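Local coordinates for twin-arginine translocation pathway signal protein (Burkholderia phytofirmans, PDB 2RJO), which binds galactose in the cleft between two lobes and probably serves as a periplasmic sugar-binding protein, at residues Y90-W95 with A112-D117; L101-Y106 with R281-C286. All coordinates share one frame; numbering follows the deposited sequence.

Overall arrangement
A periplasmic binding protein is built from two lobes, and this pair of contacts illustrates how neighbouring strands of one lobe can serve different ends. Contact 1 joins the parallel strands 90-94 and 110-115; contact 2 ties the loop between them, at 101-106, to the start of strand 283-291, which returns to the same sheet after the chain has built most of the other lobe. The segments therefore alternate along the sequence. The contact centres lie about 7 Å apart, and strand 110-115 runs directly beside 283-291, with probable backbone hydrogen bonds from His113 to Arg282 and from Cys286 to Ser115. Contact 1 carries Trp95 to the galactose; contact 2 fastens the loop beside the sheet.

Contact 1 (Y90-W95 with A112-D117); sequences YVTTIW and AHLSYD. With GAL (beta-D-galactopyranose), chain B.
Thr93 is gripped through both of its backbone polar atoms: its N donates to Ala112 O at 2.8 Å, in the carbonyl plane, while its O accepts from Leu114 N at 2.8 Å, the donor tilted 22° from the plane of the Thr93 carbonyl. A third, nearly straight bond, Trp95 N to Leu114 O, continues the parallel ladder. On one face of the sheet Ile94 and Leu114 lie side by side, CD1 of Ile94 3.8 Å from CB of Leu114, and helix 253-268 packs on Leu114. Past the last bridge the indole of Trp95, whose CG stands beside the backbone N and opposite the carbonyl carbon (chi1 -70°), swings back over the neighbouring strand, its CH2 3.5 Å from Tyr116 CD2; the two rings are inclined at 34°. Galactose C4 sits 3.8 Å above one indole face, offset toward the rim, and Tyr19 OH holds Trp95 NE1, which would help fix the ring's rotation. Arg154 adds a cation-pi contact and Trp251 meets the indole edge-to-face. An aromatic platform under a sugar's C-H groups, set at the C-terminal end of a parallel strand, is characteristic of sugar pockets in periplasmic binding proteins.

Contact 2 (L101-Y106 with R281-C286); sequences LHPWDY and RRESFC
Glu283 reaches across to the 101-106 loop with a side chain that runs along Trp104 and meets Pro103 and His102 on the way to its tip. CB starts the chain loosely, 4.1 Å from Trp104 CZ3. CG then touches two residues, 3.5 Å from Pro103 CD and a little farther from that same indole carbon. Beyond CG the chain runs extended (chi2 -167°), which carries CD out to Trp104 CH2 at 3.5 Å. At the tip the two oxygens part company. OE1 passes close to Trp104 CH2 and takes a hydrogen bond from Tyr323 OH, whereas OE2 accepts one from His102 ND1 at 2.6 Å. That bond lies close to the imidazole plane but arrives on the syn side of the carboxylate, 31° out of its plane.

Arg282, the preceding residue, covers the other part of the loop. Its CB touches the indole edge at Trp104 CE3, 3.7 Å away, and the chain then bends at chi2 (-74°) and brings the guanidinium alongside the 103-104 turn. There NH1 comes to 2.9 Å from Pro103 O, and Trp104 CA lies over one face of the group.

With ND1 as donor to a buried carboxylate, the imidazole may be drawn toward its protonated form, and Glu283 would probably stay ionised; Lys97, a long and weak ion-pair partner of OE2, would push the same way on the glutamate.

Contact 1 (Y90-W95 with A112-D117)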
ATOM      1  N   TYR A  90     -14.737  15.115  -5.814  1.00 21.32           N
ATOM      2  CA  TYR A  90     -14.252  13.964  -6.573  1.00 20.84           C
ATOM      3  C   TYR A  90     -13.263  13.181  -5.719  1.00 21.00           C
ATOM      4  O   TYR A  90     -12.386  13.769  -5.080  1.00 21.11           O
ATOM      5  CB  TYR A  90     -13.582  14.443  -7.856  1.00 22.88           C
ATOM      6  CG  TYR A  90     -14.567  15.014  -8.851  1.00 23.38           C
ATOM      7  CD1 TYR A  90     -15.046  14.237  -9.897  1.00 21.21           C
ATOM      8  CD2 TYR A  90     -15.093  16.299  -8.690  1.00 23.15           C
ATOM      9  CE1 TYR A  90     -16.030  14.706 -10.756  1.00 21.98           C
ATOM     10  CE2 TYR A  90     -16.087  16.782  -9.548  1.00 22.69           C
ATOM     11  CZ  TYR A  90     -16.551  15.970 -10.579  1.00 22.28           C
ATOM     12  OH  TYR A  90     -17.547  16.403 -11.424  1.00 22.15           O
ATOM     13  N   VAL A  91     -13.386  11.857  -5.716  1.00 20.35           N
ATOM     14  CA  VAL A  91     -12.509  11.043  -4.885  1.00 20.13           C
ATOM     15  C   VAL A  91     -11.947   9.801  -5.557  1.00 20.55           C
ATOM     16  O   VAL A  91     -12.610   9.162  -6.374  1.00 20.86           O
ATOM     17  CB  VAL A  91     -13.257  10.596  -3.613  1.00 21.69           C
ATOM     18  CG1 VAL A  91     -14.441   9.710  -4.001  1.00 22.35           C
ATOM     19  CG2 VAL A  91     -12.314   9.854  -2.674  1.00 21.00           C
ATOM     20  N   THR A  92     -10.719   9.466  -5.186  1.00 19.81           N
ATOM     21  CA  THR A  92     -10.031   8.291  -5.698  1.00 21.16           C
ATOM     22  C   THR A  92      -9.671   7.440  -4.485  1.00 20.64           C
ATOM     23  O   THR A  92      -9.215   7.961  -3.471  1.00 21.84           O
ATOM     24  CB  THR A  92      -8.742   8.683  -6.465  1.00 22.14           C
ATOM     25  OG1 THR A  92      -9.096   9.172  -7.763  1.00 23.82           O
ATOM     26  CG2 THR A  92      -7.806   7.484  -6.622  1.00 24.08           C
ATOM     27  N   THR A  93      -9.892   6.136  -4.594  1.00 22.02           N
ATOM     28  CA  THR A  93      -9.595   5.213  -3.501  1.00 21.17           C
ATOM     29  C   THR A  93      -8.341   4.393  -3.776  1.00 19.78           C
ATOM     30  O   THR A  93      -8.040   4.070  -4.919  1.00 18.47           O
ATOM     31  CB  THR A  93     -10.782   4.252  -3.254  1.00 20.04           C
ATOM     32  OG1 THR A  93     -11.831   4.961  -2.591  1.00 24.95           O
ATOM     33  CG2 THR A  93     -10.360   3.091  -2.380  1.00 28.00           C
ATOM     34  N   ILE A  94      -7.619   4.061  -2.712  1.00 19.42           N
ATOM     35  CA  ILE A  94      -6.402   3.272  -2.825  1.00 19.24           C
ATOM     36  C   ILE A  94      -6.441   2.096  -1.854  1.00 19.92           C
ATOM     37  O   ILE A  94      -6.688   2.285  -0.669  1.00 20.19           O
ATOM     38  CB  ILE A  94      -5.145   4.103  -2.470  1.00 18.60           C
ATOM     39  CG1 ILE A  94      -5.154   5.438  -3.216  1.00 17.13           C
ATOM     40  CG2 ILE A  94      -3.893   3.321  -2.837  1.00 18.18           C
ATOM     41  CD1 ILE A  94      -4.978   5.301  -4.709  1.00 17.86           C
ATOM     42  N   TRP A  95      -6.203   0.888  -2.358  1.00 20.78           N
ATOM     43  CA  TRP A  95      -6.151  -0.308  -1.517  1.00 19.69           C
ATOM     44  C   TRP A  95      -7.433  -0.874  -0.902  1.00 20.25           C
ATOM     45  O   TRP A  95      -7.859  -1.966  -1.261  1.00 21.03           O
ATOM     46  CB  TRP A  95      -5.148  -0.102  -0.367  1.00 17.78           C
ATOM     47  CG  TRP A  95      -3.676  -0.056  -0.759  1.00 17.47           C
ATOM     48  CD1 TRP A  95      -2.781   0.924  -0.446  1.00 18.39           C
ATOM     49  CD2 TRP A  95      -2.948  -1.029  -1.526  1.00 16.50           C
ATOM     50  NE1 TRP A  95      -1.542   0.627  -0.972  1.00 18.26           N
ATOM     51  CE2 TRP A  95      -1.617  -0.565  -1.637  1.00 16.40           C
ATOM     52  CE3 TRP A  95      -3.290  -2.243  -2.127  1.00 16.33           C
ATOM     53  CZ2 TRP A  95      -0.632  -1.277  -2.328  1.00 15.17           C
ATOM     54  CZ3 TRP A  95      -2.301  -2.952  -2.822  1.00 16.73           C
ATOM     55  CH2 TRP A  95      -0.997  -2.463  -2.912  1.00 15.49           C
ATOM     56  N   ALA A 112     -11.981   6.802  -9.298  1.00 20.83           N
ATOM     57  CA  ALA A 112     -11.358   5.505  -9.477  1.00 19.51           C
ATOM     58  C   ALA A 112     -10.818   4.865  -8.208  1.00 19.38           C
ATOM     59  O   ALA A 112     -10.636   5.520  -7.188  1.00 20.19           O
ATOM     60  CB  ALA A 112     -10.231   5.611 -10.519  1.00 18.49           C
ATOM     61  N   HIS A 113     -10.591   3.562  -8.300  1.00 18.89           N
ATOM     62  CA  HIS A 113     -10.026   2.773  -7.219  1.00 19.35           C
ATOM     63  C   HIS A 113      -8.739   2.198  -7.801  1.00 20.06           C
ATOM     64  O   HIS A 113      -8.740   1.650  -8.908  1.00 19.12           O
ATOM     65  CB  HIS A 113     -10.962   1.631  -6.820  1.00 18.92           C
ATOM     66  CG  HIS A 113     -10.391   0.729  -5.772  1.00 20.02           C
ATOM     67  ND1 HIS A 113     -10.073   1.169  -4.505  1.00 20.53           N
ATOM     68  CD2 HIS A 113     -10.040  -0.578  -5.812  1.00 17.50           C
ATOM     69  CE1 HIS A 113      -9.551   0.176  -3.812  1.00 17.05           C
ATOM     70  NE2 HIS A 113      -9.517  -0.896  -4.583  1.00 18.80           N
ATOM     71  N   LEU A 114      -7.638   2.350  -7.078  1.00 19.04           N
ATOM     72  CA  LEU A 114      -6.361   1.832  -7.546  1.00 18.93           C
ATOM     73  C   LEU A 114      -5.873   0.760  -6.589  1.00 18.10           C
ATOM     74  O   LEU A 114      -6.063   0.860  -5.382  1.00 17.34           O
ATOM     75  CB  LEU A 114      -5.319   2.948  -7.616  1.00 18.99           C
ATOM     76  CG  LEU A 114      -5.653   4.167  -8.474  1.00 20.24           C
ATOM     77  CD1 LEU A 114      -4.453   5.091  -8.453  1.00 19.53           C
ATOM     78  CD2 LEU A 114      -6.000   3.753  -9.900  1.00 19.55           C
ATOM     79  N   SER A 115      -5.238  -0.272  -7.126  1.00 18.99           N
ATOM     80  CA  SER A 115      -4.743  -1.334  -6.281  1.00 19.44           C
ATOM     81  C   SER A 115      -3.749  -2.189  -7.039  1.00 20.45           C
ATOM     82  O   SER A 115      -3.439  -1.923  -8.196  1.00 19.97           O
ATOM     83  CB  SER A 115      -5.909  -2.197  -5.796  1.00 18.85           C
ATOM     84  OG  SER A 115      -5.486  -3.129  -4.816  1.00 18.02           O
ATOM     85  N   TYR A 116      -3.232  -3.204  -6.364  1.00 20.49           N
ATOM     86  CA  TYR A 116      -2.288  -4.121  -6.970  1.00 21.20           C
ATOM     87  C   TYR A 116      -2.748  -5.506  -6.575  1.00 22.81           C
ATOM     88  O   TYR A 116      -3.475  -5.665  -5.587  1.00 22.05           O
ATOM     89  CB  TYR A 116      -0.881  -3.878  -6.440  1.00 20.60           C
ATOM     90  CG  TYR A 116      -0.298  -2.549  -6.817  1.00 17.22           C
ATOM     91  CD1 TYR A 116       0.703  -2.462  -7.767  1.00 19.08           C
ATOM     92  CD2 TYR A 116      -0.718  -1.378  -6.194  1.00 19.26           C
ATOM     93  CE1 TYR A 116       1.285  -1.239  -8.089  1.00 20.09           C
ATOM     94  CE2 TYR A 116      -0.147  -0.149  -6.503  1.00 20.42           C
ATOM     95  CZ  TYR A 116       0.858  -0.086  -7.451  1.00 20.57           C
ATOM     96  OH  TYR A 116       1.450   1.119  -7.756  1.00 20.90           O
ATOM     97  N   ASP A 117      -2.322  -6.496  -7.348  1.00 23.51           N
ATOM     98  CA  ASP A 117      -2.665  -7.892  -7.116  1.00 25.26           C
ATOM     99  C   ASP A 117      -1.875  -8.448  -5.928  1.00 25.23           C
ATOM    100  O   ASP A 117      -0.787  -9.008  -6.106  1.00 25.50           O
ATOM    101  CB  ASP A 117      -2.345  -8.696  -8.378  1.00 26.51           C
ATOM    102  CG  ASP A 117      -2.731 -10.149  -8.261  1.00 28.92           C
ATOM    103  OD1 ASP A 117      -2.951 -10.634  -7.127  1.00 29.18           O
ATOM    104  OD2 ASP A 117      -2.803 -10.815  -9.317  1.00 29.21           O
TER
HETATM  105  C1  GAL B 368       0.043   0.363   4.656  1.00 19.20           C
HETATM  106  C2  GAL B 368       0.916  -0.690   3.935  1.00 17.63           C
HETATM  107  C3  GAL B 368       0.502  -0.742   2.447  1.00 19.02           C
HETATM  108  C4  GAL B 368      -0.988  -1.119   2.364  1.00 18.98           C
HETATM  109  C5  GAL B 368      -1.775  -0.027   3.141  1.00 20.12           C
HETATM  110  C6  GAL B 368      -3.250  -0.369   3.089  1.00 18.74           C
HETATM  111  O1  GAL B 368       0.413   0.402   6.047  1.00 17.94           O
HETATM  112  O2  GAL B 368       2.290  -0.318   4.029  1.00 18.75           O
HETATM  113  O3  GAL B 368       1.270  -1.725   1.758  1.00 16.35           O
HETATM  114  O4  GAL B 368      -1.179  -2.385   2.994  1.00 18.39           O
HETATM  115  O5  GAL B 368      -1.364   0.005   4.548  1.00 19.35           O
HETATM  116  O6  GAL B 368      -3.950   0.638   3.794  1.00 16.32           O

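Contact 2 (L101-Y106 with R281-C286)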
ATOM      1  N   LEU A 101     -18.530  -2.031  -3.629  1.00 23.18           N
ATOM      2  CA  LEU A 101     -18.378  -0.613  -3.928  1.00 22.76           C
ATOM      3  C   LEU A 101     -17.594  -0.395  -5.221  1.00 23.80           C
ATOM      4  O   LEU A 101     -16.383  -0.640  -5.263  1.00 23.65           O
ATOM      5  CB  LEU A 101     -17.662   0.093  -2.782  1.00 19.88           C
ATOM      6  CG  LEU A 101     -17.644   1.613  -2.875  1.00 17.65           C
ATOM      7  CD1 LEU A 101     -19.070   2.125  -2.749  1.00 17.45           C
ATOM      8  CD2 LEU A 101     -16.770   2.189  -1.756  1.00 19.37           C
ATOM      9  N   HIS A 102     -18.283   0.071  -6.266  1.00 22.58           N
ATOM     10  CA  HIS A 102     -17.646   0.322  -7.562  1.00 22.48           C
ATOM     11  C   HIS A 102     -17.787   1.783  -7.980  1.00 21.96           C
ATOM     12  O   HIS A 102     -18.852   2.395  -7.815  1.00 19.90           O
ATOM     13  CB  HIS A 102     -18.277  -0.551  -8.654  1.00 22.51           C
ATOM     14  CG  HIS A 102     -18.233  -2.015  -8.368  1.00 24.39           C
ATOM     15  ND1 HIS A 102     -17.050  -2.733  -8.314  1.00 23.86           N
ATOM     16  CD2 HIS A 102     -19.216  -2.906  -8.099  1.00 22.86           C
ATOM     17  CE1 HIS A 102     -17.312  -3.988  -8.024  1.00 24.06           C
ATOM     18  NE2 HIS A 102     -18.623  -4.125  -7.886  1.00 24.58           N
ATOM     19  N   PRO A 103     -16.710   2.367  -8.530  1.00 22.53           N
ATOM     20  CA  PRO A 103     -16.784   3.767  -8.958  1.00 22.68           C
ATOM     21  C   PRO A 103     -17.878   4.045  -9.994  1.00 23.20           C
ATOM     22  O   PRO A 103     -18.501   5.107  -9.968  1.00 22.79           O
ATOM     23  CB  PRO A 103     -15.376   4.054  -9.496  1.00 22.59           C
ATOM     24  CG  PRO A 103     -14.802   2.699  -9.777  1.00 24.47           C
ATOM     25  CD  PRO A 103     -15.338   1.851  -8.658  1.00 21.39           C
ATOM     26  N   TRP A 104     -18.114   3.096 -10.896  1.00 22.41           N
ATOM     27  CA  TRP A 104     -19.137   3.285 -11.926  1.00 22.82           C
ATOM     28  C   TRP A 104     -20.558   3.373 -11.369  1.00 23.64           C
ATOM     29  O   TRP A 104     -21.491   3.736 -12.091  1.00 25.52           O
ATOM     30  CB  TRP A 104     -19.037   2.190 -12.989  1.00 22.70           C
ATOM     31  CG  TRP A 104     -18.916   0.793 -12.455  1.00 22.54           C
ATOM     32  CD1 TRP A 104     -19.915   0.015 -11.962  1.00 23.94           C
ATOM     33  CD2 TRP A 104     -17.723   0.003 -12.392  1.00 23.48           C
ATOM     34  NE1 TRP A 104     -19.421  -1.214 -11.589  1.00 23.72           N
ATOM     35  CE2 TRP A 104     -18.071  -1.240 -11.833  1.00 23.57           C
ATOM     36  CE3 TRP A 104     -16.381   0.237 -12.728  1.00 23.47           C
ATOM     37  CZ2 TRP A 104     -17.137  -2.260 -11.637  1.00 22.73           C
ATOM     38  CZ3 TRP A 104     -15.454  -0.778 -12.528  1.00 21.91           C
ATOM     39  CH2 TRP A 104     -15.833  -2.003 -11.978  1.00 21.61           C
ATOM     40  N   ASP A 105     -20.726   3.047 -10.091  1.00 25.19           N
ATOM     41  CA  ASP A 105     -22.036   3.161  -9.455  1.00 24.72           C
ATOM     42  C   ASP A 105     -22.162   4.570  -8.851  1.00 24.80           C
ATOM     43  O   ASP A 105     -23.221   4.943  -8.338  1.00 24.57           O
ATOM     44  CB  ASP A 105     -22.230   2.101  -8.357  1.00 24.97           C
ATOM     45  CG  ASP A 105     -22.395   0.685  -8.920  1.00 24.79           C
ATOM     46  OD1 ASP A 105     -23.041   0.521  -9.978  1.00 25.56           O
ATOM     47  OD2 ASP A 105     -21.890  -0.270  -8.294  1.00 26.76           O
ATOM     48  N   TYR A 106     -21.080   5.344  -8.905  1.00 23.81           N
ATOM     49  CA  TYR A 106     -21.111   6.710  -8.386  1.00 24.31           C
ATOM     50  C   TYR A 106     -20.528   7.706  -9.391  1.00 25.22           C
ATOM     51  O   TYR A 106     -19.698   8.539  -9.018  1.00 25.51           O
ATOM     52  CB  TYR A 106     -20.331   6.834  -7.065  1.00 23.18           C
ATOM     53  CG  TYR A 106     -20.931   6.125  -5.864  1.00 24.21           C
ATOM     54  CD1 TYR A 106     -20.736   4.761  -5.668  1.00 25.12           C
ATOM     55  CD2 TYR A 106     -21.653   6.828  -4.906  1.00 23.02           C
ATOM     56  CE1 TYR A 106     -21.238   4.111  -4.543  1.00 26.56           C
ATOM     57  CE2 TYR A 106     -22.166   6.186  -3.767  1.00 25.88           C
ATOM     58  CZ  TYR A 106     -21.949   4.825  -3.595  1.00 26.07           C
ATOM     59  OH  TYR A 106     -22.407   4.176  -2.465  1.00 28.97           O
ATOM     60  N   ARG A 281      -9.892   1.013 -16.103  1.00 25.67           N
ATOM     61  CA  ARG A 281      -9.380   2.365 -15.906  1.00 25.07           C
ATOM     62  C   ARG A 281     -10.156   3.022 -14.770  1.00 24.28           C
ATOM     63  O   ARG A 281      -9.829   4.121 -14.328  1.00 24.14           O
ATOM     64  CB  ARG A 281      -9.491   3.180 -17.194  1.00 25.63           C
ATOM     65  CG  ARG A 281      -8.527   2.670 -18.247  1.00 25.86           C
ATOM     66  CD  ARG A 281      -8.431   3.577 -19.432  1.00 29.05           C
ATOM     67  NE  ARG A 281      -7.278   3.219 -20.249  1.00 30.02           N
ATOM     68  CZ  ARG A 281      -6.864   3.921 -21.297  1.00 29.59           C
ATOM     69  NH1 ARG A 281      -7.519   5.018 -21.663  1.00 30.72           N
ATOM     70  NH2 ARG A 281      -5.774   3.551 -21.950  1.00 30.25           N
ATOM     71  N   ARG A 282     -11.175   2.310 -14.301  1.00 23.22           N
ATOM     72  CA  ARG A 282     -12.028   2.745 -13.195  1.00 23.85           C
ATOM     73  C   ARG A 282     -11.596   2.015 -11.921  1.00 22.66           C
ATOM     74  O   ARG A 282     -11.514   2.614 -10.853  1.00 23.12           O
ATOM     75  CB  ARG A 282     -13.489   2.440 -13.523  1.00 24.21           C
ATOM     76  CG  ARG A 282     -14.205   3.587 -14.216  1.00 28.61           C
ATOM     77  CD  ARG A 282     -14.481   4.692 -13.196  1.00 30.12           C
ATOM     78  NE  ARG A 282     -15.412   5.674 -13.712  1.00 32.67           N
ATOM     79  CZ  ARG A 282     -16.297   6.340 -12.980  1.00 31.59           C
ATOM     80  NH1 ARG A 282     -16.394   6.135 -11.678  1.00 31.20           N
ATOM     81  NH2 ARG A 282     -17.077   7.240 -13.560  1.00 37.42           N
ATOM     82  N   GLU A 283     -11.340   0.717 -12.055  1.00 22.02           N
ATOM     83  CA  GLU A 283     -10.862  -0.132 -10.963  1.00 23.02           C
ATOM     84  C   GLU A 283      -9.661  -0.837 -11.569  1.00 23.22           C
ATOM     85  O   GLU A 283      -9.814  -1.777 -12.349  1.00 24.21           O
ATOM     86  CB  GLU A 283     -11.910  -1.162 -10.551  1.00 24.72           C
ATOM     87  CG  GLU A 283     -13.061  -0.593  -9.751  1.00 25.93           C
ATOM     88  CD  GLU A 283     -13.906  -1.673  -9.100  1.00 28.15           C
ATOM     89  OE1 GLU A 283     -13.657  -2.867  -9.369  1.00 27.94           O
ATOM     90  OE2 GLU A 283     -14.824  -1.327  -8.322  1.00 28.02           O
ATOM     91  N   SER A 284      -8.466  -0.379 -11.212  1.00 22.36           N
ATOM     92  CA  SER A 284      -7.246  -0.927 -11.789  1.00 20.69           C
ATOM     93  C   SER A 284      -6.268  -1.626 -10.855  1.00 20.53           C
ATOM     94  O   SER A 284      -6.112  -1.257  -9.692  1.00 21.35           O
ATOM     95  CB  SER A 284      -6.485   0.202 -12.497  1.00 19.97           C
ATOM     96  OG  SER A 284      -7.367   1.133 -13.115  1.00 22.89           O
ATOM     97  N   PHE A 285      -5.621  -2.658 -11.380  1.00 19.86           N
ATOM     98  CA  PHE A 285      -4.556  -3.343 -10.654  1.00 19.70           C
ATOM     99  C   PHE A 285      -3.406  -2.678 -11.388  1.00 20.05           C
ATOM    100  O   PHE A 285      -3.419  -2.638 -12.615  1.00 20.18           O
ATOM    101  CB  PHE A 285      -4.536  -4.848 -10.936  1.00 19.41           C
ATOM    102  CG  PHE A 285      -5.127  -5.674  -9.841  1.00 16.52           C
ATOM    103  CD1 PHE A 285      -5.337  -7.036 -10.023  1.00 18.60           C
ATOM    104  CD2 PHE A 285      -5.482  -5.096  -8.621  1.00 17.90           C
ATOM    105  CE1 PHE A 285      -5.893  -7.818  -9.009  1.00 16.42           C
ATOM    106  CE2 PHE A 285      -6.037  -5.865  -7.602  1.00 16.73           C
ATOM    107  CZ  PHE A 285      -6.244  -7.227  -7.796  1.00 16.96           C
ATOM    108  N   CYS A 286      -2.432  -2.136 -10.670  1.00 19.87           N
ATOM    109  CA  CYS A 286      -1.330  -1.458 -11.338  1.00 22.07           C
ATOM    110  C   CYS A 286      -0.081  -2.321 -11.388  1.00 21.37           C
ATOM    111  O   CYS A 286       0.018  -3.338 -10.702  1.00 20.83           O
ATOM    112  CB  CYS A 286      -1.019  -0.142 -10.628  1.00 23.13           C
ATOM    113  SG  CYS A 286      -2.482   0.883 -10.366  1.00 26.27           S
TER